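Local coordinates for protein alpha-1,3-glucanase (Streptomyces thermodiastaticus, PDB 7C7D) that hydrolyses alpha-1,3-glucan, probably cutting within the chain, as a thermostable glycosidase of family GH87, at residues 154-159 / 401-406; 164-169 / 292-297; 190-195 / 370-375; 306-311 / 320-325; 420-425 / 430-435. All coordinates share one frame; numbering follows the deposited sequence.

Contact 1: 154-159 / 401-406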
# COMPACT_ATOMS: atom_id res chain seq x y z
N PRO A 154 8.49 6.25 -17.28
CA PRO A 154 8.16 5.69 -18.60
C PRO A 154 7.03 4.68 -18.50
O PRO A 154 7.05 3.76 -17.68
CB PRO A 154 9.47 5.02 -19.03
CG PRO A 154 10.54 5.74 -18.28
CD PRO A 154 9.92 6.14 -16.96
N GLY A 155 6.03 4.86 -19.36
CA GLY A 155 4.90 3.97 -19.42
C GLY A 155 3.75 4.34 -18.51
O GLY A 155 2.65 3.79 -18.68
N ALA A 156 3.95 5.25 -17.56
CA ALA A 156 2.87 5.65 -16.68
C ALA A 156 1.87 6.51 -17.44
O ALA A 156 2.23 7.28 -18.34
CB ALA A 156 3.42 6.43 -15.48
N LYS A 157 0.60 6.36 -17.09
CA LYS A 157 -0.48 7.20 -17.58
C LYS A 157 -1.07 7.96 -16.41
O LYS A 157 -0.76 7.68 -15.25
CB LYS A 157 -1.57 6.35 -18.25
CG LYS A 157 -1.11 5.66 -19.53
CD LYS A 157 -2.25 4.91 -20.20
CE LYS A 157 -1.85 4.43 -21.58
NZ LYS A 157 -0.90 3.28 -21.50
N THR A 158 -1.92 8.95 -16.70
CA THR A 158 -2.65 9.64 -15.64
C THR A 158 -3.29 8.62 -14.73
O THR A 158 -3.83 7.60 -15.18
CB THR A 158 -3.74 10.54 -16.22
OG1 THR A 158 -3.19 11.38 -17.24
CG2 THR A 158 -4.34 11.42 -15.12
N HIS A 159 -3.21 8.86 -13.43
CA HIS A 159 -3.60 7.84 -12.47
C HIS A 159 -4.13 8.52 -11.21
O HIS A 159 -4.32 9.73 -11.17
CB HIS A 159 -2.43 6.87 -12.20
CG HIS A 159 -1.17 7.53 -11.76
ND1 HIS A 159 -0.25 8.06 -12.65
CD2 HIS A 159 -0.65 7.74 -10.53
CE1 HIS A 159 0.77 8.56 -11.98
NE2 HIS A 159 0.55 8.38 -10.69
N PRO A 401 -2.22 -0.01 -5.41
CA PRO A 401 -1.15 0.92 -5.79
C PRO A 401 -1.34 1.27 -7.26
O PRO A 401 -1.62 0.40 -8.08
CB PRO A 401 0.13 0.11 -5.55
CG PRO A 401 -0.30 -1.33 -5.77
CD PRO A 401 -1.73 -1.41 -5.29
N ASN A 402 -1.22 2.57 -7.59
CA ASN A 402 -1.64 3.02 -8.92
C ASN A 402 -0.72 2.49 -10.01
O ASN A 402 -1.14 2.33 -11.16
CB ASN A 402 -1.56 4.54 -9.05
CG ASN A 402 -2.38 5.31 -8.04
OD1 ASN A 402 -2.01 6.44 -7.71
ND2 ASN A 402 -3.48 4.75 -7.57
N LEU A 403 0.56 2.33 -9.68
CA LEU A 403 1.57 1.80 -10.58
C LEU A 403 2.59 1.09 -9.69
O LEU A 403 2.64 1.31 -8.48
CB LEU A 403 2.19 2.91 -11.43
CG LEU A 403 2.82 4.10 -10.73
CD1 LEU A 403 4.30 3.88 -10.49
CD2 LEU A 403 2.59 5.39 -11.53
N ALA A 404 3.41 0.25 -10.32
CA ALA A 404 4.44 -0.50 -9.60
C ALA A 404 3.83 -1.51 -8.63
O ALA A 404 2.73 -2.03 -8.87
CB ALA A 404 5.48 0.43 -8.96
N ASN A 405 4.54 -1.84 -7.57
CA ASN A 405 4.29 -3.09 -6.86
C ASN A 405 3.47 -2.89 -5.59
O ASN A 405 3.40 -1.80 -5.01
CB ASN A 405 5.63 -3.72 -6.51
CG ASN A 405 6.53 -3.86 -7.71
OD1 ASN A 405 6.34 -4.73 -8.55
ND2 ASN A 405 7.52 -2.97 -7.82
N GLY A 406 2.87 -3.99 -5.12
CA GLY A 406 2.31 -3.98 -3.78
C GLY A 406 3.42 -3.89 -2.74
O GLY A 406 3.45 -2.97 -1.91
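Leu403 lays one methyl over the imidazole of His159. Its CD2 lies 3.8 Å from the centre of the His159 ring and 18° off the ring normal, a CH-pi contact over one face. The nearest ring atoms sit toward the CE1-NE2 side, with Leu403 CD2 3.7 Å from His159 CE1. Asn402 comes to the same ring from its rim. Its OD1 stands near the ring plane, 3.4 Å from His159 CD2, and its CB backs the same carbon. The amide plane is turned 55° from the imidazole. Asn402 OD1 is hydrogen-bonded to His160 ND1, so its approach to the His159 carbon is packing only. Ala156 adds a light apolar touch, its CB 4.2 Å from Leu403 CD2.

The histidine ring is held from its own loop. His159 ND1 gives a nearly straight bond of 2.7 Å to the backbone O of Lys157, in the carbonyl plane and in the ring plane. CG sits between the backbone N and the carbonyl carbon (chi1 55°), which folds the ring back toward Lys157. The bond limits rotation of the ring and presents a flat face to Leu403. No hydrogen bond joins 154-159 to 401-406. The loop of the N-terminal domain and the loop of the beta-helix therefore meet by apolar and CH-pi contact, while His159 ND1 is satisfied within its own loop and the Asn402 amide by His160 and Asn373.

Contact 2: 164-169 / 292-297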
# COMPACT_ATOMS: atom_id res chain seq x y z
N ASN A 164 -10.25 8.84 -0.60
CA ASN A 164 -10.97 8.29 0.53
C ASN A 164 -11.51 9.42 1.39
O ASN A 164 -10.78 10.36 1.74
CB ASN A 164 -10.09 7.35 1.36
CG ASN A 164 -9.87 6.02 0.67
OD1 ASN A 164 -10.57 5.05 0.93
ND2 ASN A 164 -8.91 5.99 -0.25
N THR A 165 -12.79 9.33 1.73
CA THR A 165 -13.44 10.31 2.58
C THR A 165 -14.08 9.57 3.75
O THR A 165 -14.59 8.46 3.58
CB THR A 165 -14.47 11.12 1.76
OG1 THR A 165 -15.04 12.13 2.59
CG2 THR A 165 -15.57 10.22 1.19
N ARG A 166 -14.02 10.18 4.93
CA ARG A 166 -14.44 9.49 6.14
C ARG A 166 -15.39 10.35 6.96
O ARG A 166 -15.42 11.58 6.84
CB ARG A 166 -13.25 9.06 7.01
CG ARG A 166 -12.53 10.20 7.70
CD ARG A 166 -11.40 9.70 8.60
NE ARG A 166 -10.72 10.80 9.28
CZ ARG A 166 -9.81 10.64 10.24
NH1 ARG A 166 -9.46 9.43 10.65
NH2 ARG A 166 -9.26 11.71 10.80
N LEU A 167 -16.15 9.69 7.83
CA LEU A 167 -17.12 10.36 8.67
C LEU A 167 -17.44 9.48 9.86
O LEU A 167 -17.69 8.28 9.69
CB LEU A 167 -18.41 10.60 7.86
CG LEU A 167 -19.49 11.54 8.39
CD1 LEU A 167 -18.88 12.81 8.94
CD2 LEU A 167 -20.48 11.84 7.28
N LEU A 168 -17.40 10.06 11.06
CA LEU A 168 -18.02 9.40 12.20
C LEU A 168 -19.53 9.46 12.02
O LEU A 168 -20.08 10.51 11.67
CB LEU A 168 -17.63 10.12 13.49
CG LEU A 168 -16.17 10.00 13.94
CD1 LEU A 168 -15.85 10.99 15.05
CD2 LEU A 168 -15.85 8.58 14.39
N LEU A 169 -20.21 8.33 12.24
CA LEU A 169 -21.64 8.29 11.96
C LEU A 169 -22.47 9.02 13.02
O LEU A 169 -23.63 9.34 12.75
CB LEU A 169 -22.12 6.85 11.81
CG LEU A 169 -21.58 6.09 10.60
CD1 LEU A 169 -21.98 4.62 10.67
CD2 LEU A 169 -22.04 6.71 9.29
N ALA A 292 -3.92 11.75 13.50
CA ALA A 292 -3.93 11.77 12.05
C ALA A 292 -2.98 12.85 11.56
O ALA A 292 -2.85 13.91 12.18
CB ALA A 292 -5.33 12.04 11.52
N VAL A 293 -2.29 12.57 10.45
CA VAL A 293 -1.56 13.58 9.69
C VAL A 293 -2.11 13.53 8.28
O VAL A 293 -1.94 12.53 7.57
CB VAL A 293 -0.04 13.37 9.71
CG1 VAL A 293 0.64 14.43 8.85
CG2 VAL A 293 0.48 13.42 11.13
N ILE A 294 -2.81 14.60 7.89
CA ILE A 294 -3.49 14.69 6.61
C ILE A 294 -2.95 15.92 5.90
O ILE A 294 -3.09 17.05 6.41
CB ILE A 294 -5.01 14.74 6.77
CG1 ILE A 294 -5.50 13.55 7.62
CG2 ILE A 294 -5.69 14.77 5.42
CD1 ILE A 294 -7.00 13.51 7.82
N GLY A 295 -2.33 15.72 4.74
CA GLY A 295 -1.72 16.80 4.00
C GLY A 295 -2.66 17.38 2.96
O GLY A 295 -3.87 17.13 2.95
N GLU A 296 -2.07 18.18 2.08
CA GLU A 296 -2.78 18.78 0.95
C GLU A 296 -2.03 18.50 -0.34
O GLU A 296 -2.10 19.28 -1.30
CB GLU A 296 -3.00 20.28 1.15
CG GLU A 296 -3.87 20.60 2.36
CD GLU A 296 -5.31 20.14 2.21
OE1 GLU A 296 -5.80 20.07 1.07
OE2 GLU A 296 -5.96 19.85 3.24
N VAL A 297 -1.32 17.38 -0.39
CA VAL A 297 -0.49 17.05 -1.54
C VAL A 297 -1.38 16.55 -2.67
O VAL A 297 -2.19 15.62 -2.48
CB VAL A 297 0.58 16.01 -1.16
CG1 VAL A 297 1.37 15.59 -2.38
CG2 VAL A 297 1.49 16.57 -0.08
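Arg166 NH2 is held by a hydrogen bond to the backbone O of Ser266, and two aliphatic side chains of 292-297, Ala292 and Ile294, touch that same nitrogen. Ala292 CB lies 4.0 Å from Arg166 NH2. Ile294 CD1 lies 4.2 Å from Arg166 NH2, and the Ile294 and Arg166 side chains come toward each other from opposite directions. Both methyl groups come in obliquely to the guanidinium. They are van der Waals neighbours of the cation, and no hydrogen bond crosses between the segments.

The arginine reaches this place by length. CG starts between the backbone N and the carbonyl carbon (chi1 72°), and the chain then runs extended to NE. The charge is carried well out from its strand and makes cation-pi contacts with Trp323 and Trp267. These rings and the Ser266 carbonyl probably offset the cost of placing the charge beside two apolar residues.

Strand 163-169 pairs antiparallel with strand 109-117 in the N-terminal domain. Strand 292-294 belongs to the beta-helix, where it runs parallel between strands 269-272 and 323-325. Arg166 thus spans from one domain to the flank of the other.

Contact 3: 190-195 / 370-375. With CA (calcium ion), chain C.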
# COMPACT_ATOMS: atom_id res chain seq x y z
N VAL A 190 -18.57 5.25 -6.65
CA VAL A 190 -18.27 4.67 -5.35
C VAL A 190 -17.63 3.30 -5.55
O VAL A 190 -18.19 2.43 -6.22
CB VAL A 190 -19.54 4.57 -4.48
CG1 VAL A 190 -19.20 4.00 -3.11
CG2 VAL A 190 -20.19 5.95 -4.34
N ASP A 191 -16.46 3.10 -4.94
CA ASP A 191 -15.70 1.87 -5.14
C ASP A 191 -15.97 0.84 -4.04
O ASP A 191 -16.33 -0.31 -4.32
CB ASP A 191 -14.21 2.23 -5.17
CG ASP A 191 -13.32 1.02 -5.36
OD1 ASP A 191 -13.83 -0.08 -5.68
OD2 ASP A 191 -12.09 1.19 -5.20
N VAL A 192 -15.79 1.24 -2.78
CA VAL A 192 -15.81 0.33 -1.64
C VAL A 192 -16.00 1.20 -0.41
O VAL A 192 -15.56 2.36 -0.37
CB VAL A 192 -14.51 -0.52 -1.59
CG1 VAL A 192 -13.25 0.35 -1.61
CG2 VAL A 192 -14.51 -1.46 -0.37
N ALA A 193 -16.67 0.66 0.60
CA ALA A 193 -16.88 1.35 1.86
C ALA A 193 -16.37 0.49 3.01
O ALA A 193 -16.57 -0.73 3.02
CB ALA A 193 -18.37 1.67 2.08
N ASP A 194 -15.70 1.13 3.97
CA ASP A 194 -15.15 0.46 5.14
C ASP A 194 -15.99 0.84 6.36
O ASP A 194 -16.25 2.03 6.59
CB ASP A 194 -13.70 0.88 5.41
CG ASP A 194 -12.80 0.75 4.19
OD1 ASP A 194 -13.04 -0.12 3.32
OD2 ASP A 194 -11.83 1.54 4.11
N PHE A 195 -16.40 -0.16 7.14
CA PHE A 195 -17.23 0.04 8.32
C PHE A 195 -16.40 -0.30 9.54
O PHE A 195 -15.97 -1.44 9.71
CB PHE A 195 -18.47 -0.86 8.22
CG PHE A 195 -19.38 -0.48 7.09
CD1 PHE A 195 -19.16 -0.96 5.80
CD2 PHE A 195 -20.42 0.41 7.30
CE1 PHE A 195 -19.99 -0.60 4.76
CE2 PHE A 195 -21.25 0.78 6.25
CZ PHE A 195 -21.03 0.28 4.98
N PHE A 370 -2.84 -0.90 6.98
CA PHE A 370 -3.71 -0.90 5.82
C PHE A 370 -3.28 0.21 4.88
O PHE A 370 -3.16 1.37 5.31
CB PHE A 370 -5.17 -0.68 6.22
CG PHE A 370 -6.11 -0.65 5.06
CD1 PHE A 370 -6.42 -1.82 4.39
CD2 PHE A 370 -6.66 0.54 4.60
CE1 PHE A 370 -7.27 -1.82 3.30
CE2 PHE A 370 -7.51 0.55 3.51
CZ PHE A 370 -7.82 -0.63 2.86
N LEU A 371 -3.04 -0.13 3.62
CA LEU A 371 -2.56 0.81 2.61
C LEU A 371 -3.47 0.73 1.39
O LEU A 371 -3.62 -0.35 0.80
CB LEU A 371 -1.12 0.49 2.21
CG LEU A 371 -0.09 0.67 3.34
CD1 LEU A 371 0.33 -0.67 3.97
CD2 LEU A 371 1.12 1.43 2.83
N ARG A 372 -4.08 1.86 1.02
CA ARG A 372 -4.92 1.95 -0.16
C ARG A 372 -4.52 3.18 -0.97
O ARG A 372 -4.32 4.26 -0.41
CB ARG A 372 -6.41 2.08 0.23
CG ARG A 372 -7.35 2.32 -0.94
CD ARG A 372 -8.79 2.53 -0.49
NE ARG A 372 -9.45 1.28 -0.09
CZ ARG A 372 -10.33 1.19 0.90
NH1 ARG A 372 -10.65 2.27 1.60
NH2 ARG A 372 -10.89 0.02 1.20
N ASN A 373 -4.44 3.02 -2.29
CA ASN A 373 -4.29 4.15 -3.21
C ASN A 373 -2.96 4.89 -3.03
O ASN A 373 -2.91 6.11 -2.91
CB ASN A 373 -5.49 5.12 -3.13
CG ASN A 373 -5.53 6.12 -4.28
OD1 ASN A 373 -5.04 5.85 -5.38
ND2 ASN A 373 -6.14 7.27 -4.02
N GLN A 374 -1.87 4.12 -3.03
CA GLN A 374 -0.53 4.68 -3.14
C GLN A 374 -0.24 4.95 -4.61
O GLN A 374 -0.82 4.31 -5.50
CB GLN A 374 0.50 3.70 -2.57
CG GLN A 374 0.63 3.76 -1.06
CD GLN A 374 -0.70 3.65 -0.34
OE1 GLN A 374 -1.31 2.57 -0.30
NE2 GLN A 374 -1.17 4.75 0.24
N GLY A 375 0.66 5.90 -4.88
CA GLY A 375 1.00 6.26 -6.24
C GLY A 375 2.21 5.56 -6.81
O GLY A 375 2.68 5.92 -7.89
CA CA C . -15.12 -1.94 -5.93
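The tight part of this contact is the salt bridge of Arg372 with Asp194 and the two covered faces of its guanidinium. Arg372 meets Asp194 end-on, with two nitrogens on two oxygens. NH2 of Arg372 gives a bond of 3.0 Å to Asp194 OD1, almost straight at 175° and on the syn lone pair. NH1 of Arg372 bonds Asp194 OD2 at 2.9 Å, more bent at 150° and tilted from the carboxylate plane. Carboxylate and guanidinium are nearly coplanar. The arginine chain is extended at first, with CG anti to the backbone N (chi1 174°), then bends at chi3 to present these nitrogens. Val192 CG1 lies over one guanidinium face, 3.7 Å from Arg372 NH2. Phe370 CZ lies over the opposite face, its ring turned edge-on to it. Second partners hold the buried pair: Ser61 on Asp194 OD1 and Asn164 on Arg372 NH1.

The other side is looser, though still buried. Phe370 CE2 comes only to 4.5 Å from Asp194 OD2. Asp191 faces the arginine without touching it and binds the calcium ion through its O and OD1. Replacing Arg372 with a leucine would probably leave the buried Asp194 carboxylate without its counter-charge and Val192 and Phe370 without the flat group between them.

Strand 190-195 lies between strands 59-63 and 109-117 of the N-terminal sheet. Strand 370-372, flanked by strand 397-399 in the beta-helix, runs roughly antiparallel to 190-195, and only side chains bridge the two.

Contact 4: 306-311 / 320-325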
# COMPACT_ATOMS: atom_id res chain seq x y z
N ASP A 306 7.49 16.07 0.72
CA ASP A 306 6.10 16.38 1.07
C ASP A 306 5.45 15.22 1.81
O ASP A 306 4.40 14.70 1.41
CB ASP A 306 5.30 16.71 -0.17
CG ASP A 306 5.92 17.80 -1.01
OD1 ASP A 306 6.53 18.73 -0.43
OD2 ASP A 306 5.78 17.73 -2.25
N ASN A 307 6.06 14.83 2.92
CA ASN A 307 5.84 13.53 3.53
C ASN A 307 5.39 13.68 4.98
O ASN A 307 5.53 14.74 5.59
CB ASN A 307 7.14 12.73 3.47
CG ASN A 307 7.64 12.56 2.05
OD1 ASN A 307 6.85 12.56 1.12
ND2 ASN A 307 8.95 12.40 1.87
N PHE A 308 4.83 12.60 5.53
CA PHE A 308 4.53 12.57 6.96
C PHE A 308 5.81 12.44 7.78
O PHE A 308 6.10 13.27 8.64
CB PHE A 308 3.48 11.48 7.25
CG PHE A 308 3.53 10.87 8.63
CD1 PHE A 308 3.36 11.65 9.78
CD2 PHE A 308 3.72 9.51 8.79
CE1 PHE A 308 3.39 11.07 11.05
CE2 PHE A 308 3.74 8.92 10.05
CZ PHE A 308 3.58 9.69 11.18
N VAL A 309 6.63 11.42 7.49
CA VAL A 309 7.95 11.29 8.10
C VAL A 309 8.98 11.24 6.98
O VAL A 309 8.83 10.47 6.02
CB VAL A 309 8.07 10.05 8.99
CG1 VAL A 309 9.52 9.84 9.43
CG2 VAL A 309 7.16 10.19 10.19
N ASN A 310 10.02 12.06 7.10
CA ASN A 310 11.11 12.11 6.14
C ASN A 310 12.41 12.01 6.92
O ASN A 310 12.77 12.94 7.64
CB ASN A 310 11.06 13.42 5.35
CG ASN A 310 11.91 13.38 4.11
OD1 ASN A 310 11.53 12.76 3.12
ND2 ASN A 310 13.05 14.06 4.14
N GLY A 311 13.11 10.89 6.77
CA GLY A 311 14.40 10.73 7.40
C GLY A 311 14.42 9.70 8.51
O GLY A 311 14.02 8.54 8.33
N SER A 320 2.24 4.17 15.58
CA SER A 320 1.10 3.29 15.72
C SER A 320 -0.21 4.06 15.87
O SER A 320 -0.24 5.17 16.41
CB SER A 320 1.28 2.34 16.91
OG SER A 320 1.41 3.05 18.13
N GLY A 321 -1.30 3.43 15.42
CA GLY A 321 -2.62 4.02 15.55
C GLY A 321 -2.82 5.28 14.75
O GLY A 321 -3.72 6.06 15.07
N MET A 322 -2.03 5.49 13.70
CA MET A 322 -2.07 6.72 12.93
C MET A 322 -2.98 6.59 11.71
O MET A 322 -3.20 5.50 11.18
CB MET A 322 -0.68 7.09 12.43
CG MET A 322 0.38 7.19 13.52
SD MET A 322 0.19 8.60 14.64
CE MET A 322 0.33 9.97 13.49
N TRP A 323 -3.47 7.74 11.25
CA TRP A 323 -4.15 7.88 9.97
C TRP A 323 -3.34 8.87 9.15
O TRP A 323 -3.24 10.04 9.52
CB TRP A 323 -5.56 8.43 10.21
CG TRP A 323 -6.38 8.62 8.99
CD1 TRP A 323 -6.27 9.61 8.05
CD2 TRP A 323 -7.48 7.80 8.59
NE1 TRP A 323 -7.23 9.44 7.08
CE2 TRP A 323 -7.99 8.34 7.39
CE3 TRP A 323 -8.09 6.66 9.12
CZ2 TRP A 323 -9.08 7.79 6.72
CZ3 TRP A 323 -9.17 6.11 8.46
CH2 TRP A 323 -9.65 6.67 7.27
N ILE A 324 -2.74 8.40 8.06
CA ILE A 324 -1.82 9.19 7.25
C ILE A 324 -2.42 9.28 5.85
O ILE A 324 -2.74 8.25 5.25
CB ILE A 324 -0.44 8.52 7.18
CG1 ILE A 324 0.12 8.26 8.58
CG2 ILE A 324 0.52 9.34 6.32
CD1 ILE A 324 0.26 9.48 9.44
N GLN A 325 -2.61 10.51 5.35
CA GLN A 325 -3.35 10.67 4.12
C GLN A 325 -2.93 11.95 3.40
O GLN A 325 -2.59 12.95 4.03
CB GLN A 325 -4.86 10.71 4.43
CG GLN A 325 -5.75 10.74 3.22
CD GLN A 325 -7.23 10.78 3.58
OE1 GLN A 325 -7.61 11.18 4.69
NE2 GLN A 325 -8.07 10.36 2.64
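The Phe308 ring is sandwiched between two aliphatic groups. Ile324 CD1 sits over the centre of one face, 3.4 Å from the ring centroid and only 8° off the normal, a close CH-pi contact. Val309 CG2 of the ring's own segment covers the centre of the opposite face. Met322 comes obliquely to the far end of the ring, with its CE 4.0 Å from Phe308 CZ. Near the root of the side chain, Ile324 CG2 is 3.8 Å from Phe308 CB, so the isoleucine, crossing the phenylalanine at about a right angle, touches both its CB and its ring.

Torsions set these positions. Phe308 CG is roughly anti to the backbone N (chi1 152°), which sends the ring across toward 320-325. The Met322 chain bends at chi2 and chi3 and so curls its CE toward the ring.

Trp323 and Gln325 alternate with these residues and lie on the other side of their strand. Trp323 NE1 gives a straight bond of 3.0 Å to Gln325 OE1, in the indole plane but above the carbonyl plane of the amide. Gln325 NE2 goes on to Asp349 and to Asn164 O of the N-terminal domain.

Phe308 also packs on Val293 and Leu331. Such rows of stacked apolar side chains, with parallel strands on successive turns, are characteristic of the interior of a right-handed parallel beta-helix, the fold of the pectate lyase-like family.

Contact 5: 420-425 / 430-435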
# COMPACT_ATOMS: atom_id res chain seq x y z
N ASN A 420 1.18 -11.04 4.14
CA ASN A 420 0.52 -9.86 3.60
C ASN A 420 -0.59 -10.27 2.64
O ASN A 420 -0.51 -11.29 1.96
CB ASN A 420 1.54 -8.98 2.89
CG ASN A 420 2.66 -8.54 3.81
OD1 ASN A 420 2.47 -7.63 4.63
ND2 ASN A 420 3.82 -9.17 3.70
N LEU A 421 -1.63 -9.44 2.60
CA LEU A 421 -2.72 -9.56 1.64
C LEU A 421 -2.59 -8.39 0.68
O LEU A 421 -2.62 -7.23 1.12
CB LEU A 421 -4.07 -9.51 2.35
CG LEU A 421 -5.30 -9.46 1.44
CD1 LEU A 421 -5.38 -10.70 0.54
CD2 LEU A 421 -6.58 -9.31 2.26
N ILE A 422 -2.39 -8.68 -0.60
CA ILE A 422 -2.12 -7.67 -1.61
C ILE A 422 -3.09 -7.90 -2.76
O ILE A 422 -3.11 -9.00 -3.33
CB ILE A 422 -0.67 -7.75 -2.11
CG1 ILE A 422 0.29 -7.58 -0.93
CG2 ILE A 422 -0.42 -6.71 -3.21
CD1 ILE A 422 1.72 -7.97 -1.24
N SER A 423 -3.88 -6.88 -3.09
CA SER A 423 -4.92 -7.01 -4.11
C SER A 423 -4.86 -5.86 -5.10
O SER A 423 -4.62 -4.71 -4.71
CB SER A 423 -6.32 -7.04 -3.49
OG SER A 423 -6.42 -8.01 -2.46
N ASP A 424 -5.10 -6.19 -6.37
CA ASP A 424 -5.41 -5.22 -7.41
C ASP A 424 -4.24 -4.27 -7.69
O ASP A 424 -4.28 -3.08 -7.37
CB ASP A 424 -6.67 -4.42 -7.06
CG ASP A 424 -7.93 -5.26 -7.12
OD1 ASP A 424 -8.12 -5.95 -8.14
OD2 ASP A 424 -8.71 -5.24 -6.14
N THR A 425 -3.21 -4.82 -8.32
CA THR A 425 -2.09 -4.00 -8.77
C THR A 425 -2.18 -3.70 -10.27
O THR A 425 -2.99 -4.26 -11.00
CB THR A 425 -0.74 -4.64 -8.41
OG1 THR A 425 -0.60 -5.90 -9.07
CG2 THR A 425 -0.63 -4.87 -6.90
N SER A 430 4.20 -5.85 -9.84
CA SER A 430 3.72 -7.16 -9.43
C SER A 430 3.07 -7.00 -8.06
O SER A 430 3.19 -5.96 -7.40
CB SER A 430 4.91 -8.12 -9.30
OG SER A 430 5.50 -8.39 -10.56
N GLY A 431 2.39 -8.05 -7.59
CA GLY A 431 1.96 -8.06 -6.20
C GLY A 431 3.15 -7.95 -5.26
O GLY A 431 3.19 -7.08 -4.38
N ILE A 432 4.13 -8.84 -5.43
CA ILE A 432 5.40 -8.80 -4.71
C ILE A 432 6.53 -8.87 -5.73
O ILE A 432 6.51 -9.72 -6.63
CB ILE A 432 5.53 -9.96 -3.71
CG1 ILE A 432 4.52 -9.82 -2.57
CG2 ILE A 432 6.96 -10.05 -3.16
CD1 ILE A 432 4.41 -11.04 -1.66
N ALA A 433 7.52 -7.99 -5.58
CA ALA A 433 8.74 -8.04 -6.37
C ALA A 433 9.94 -8.19 -5.45
O ALA A 433 10.11 -7.41 -4.51
CB ALA A 433 8.90 -6.77 -7.21
N ILE A 434 10.76 -9.21 -5.71
CA ILE A 434 12.04 -9.43 -5.03
C ILE A 434 13.10 -9.17 -6.09
O ILE A 434 13.19 -9.91 -7.07
CB ILE A 434 12.15 -10.86 -4.47
CG1 ILE A 434 10.95 -11.21 -3.57
CG2 ILE A 434 13.50 -11.07 -3.77
CD1 ILE A 434 10.77 -10.29 -2.37
N SER A 435 13.87 -8.09 -5.94
CA SER A 435 14.53 -7.51 -7.10
C SER A 435 15.95 -7.03 -6.81
O SER A 435 16.25 -6.51 -5.73
CB SER A 435 13.71 -6.33 -7.61
OG SER A 435 14.36 -5.71 -8.70
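Ile422 and Gly431 bring the two backbones nearest, with their CA atoms 6.2 Å apart. Strand 421-423 ends, the chain turns at Asp424 with a positive phi of 65°, and strand 432-435 starts after Gly431. No hydrogen bond joins the segments across the bend.

Ile422 carries most of the apolar contact. Its CG1 branch runs beside the backbone N, anti to the carbonyl carbon (chi1 -58°), and carries CD1 across. Ile422 CD1 lies 3.6 Å from Gly431 O and equally 3.6 Å from Ile432 CG1, the two isoleucines crossing at about a right angle. The CG2 branch of Ile422 lies 3.8 Å from Gly431 O. Thr425 packs on the backbone of Ser430 and Gly431, its OG1 4.0 Å from Gly431 N, a packing distance, while its CG2 faces the Ser430 carbonyl. Ser430 OG is hydrogen-bonded to Gly472 O and Arg475 NH1. With an alanine at Ile422, the Ile432 side chain and the Gly431 carbonyl would probably lose their contact with CD1, opening a gap inside the bend.

Ile422 also packs on Ile407 and Leu457, from other turns. Inward aliphatic residues joining one strand of a coil to the next, with neighbours stacked above and below, are typical of the interior of the right-handed parallel beta-helix.

How the contacts relate
Contacts 4 and 5 lie inside the beta-helix, each joining nearby strands of its coils with apolar side chains. Contacts 1, 2 and 3 instead join the N-terminal domain to the beta-helix. Contact 3 is the one built on a salt bridge, buried and beside the calcium site. Contact 1 is buried too, but rests on CH-pi packing between loops. Contact 2 is only partly buried and sets a cation beside aliphatic groups. Strands 292-294 and 323-325 are neighbours, so contacts 2 and 4 share a wall. Asn164 ties contact 2 to Arg372 of contact 3. Asn402 bonds Asn373, and Asn405 bonds Ser430, linking contact 1 to contacts 3 and 5.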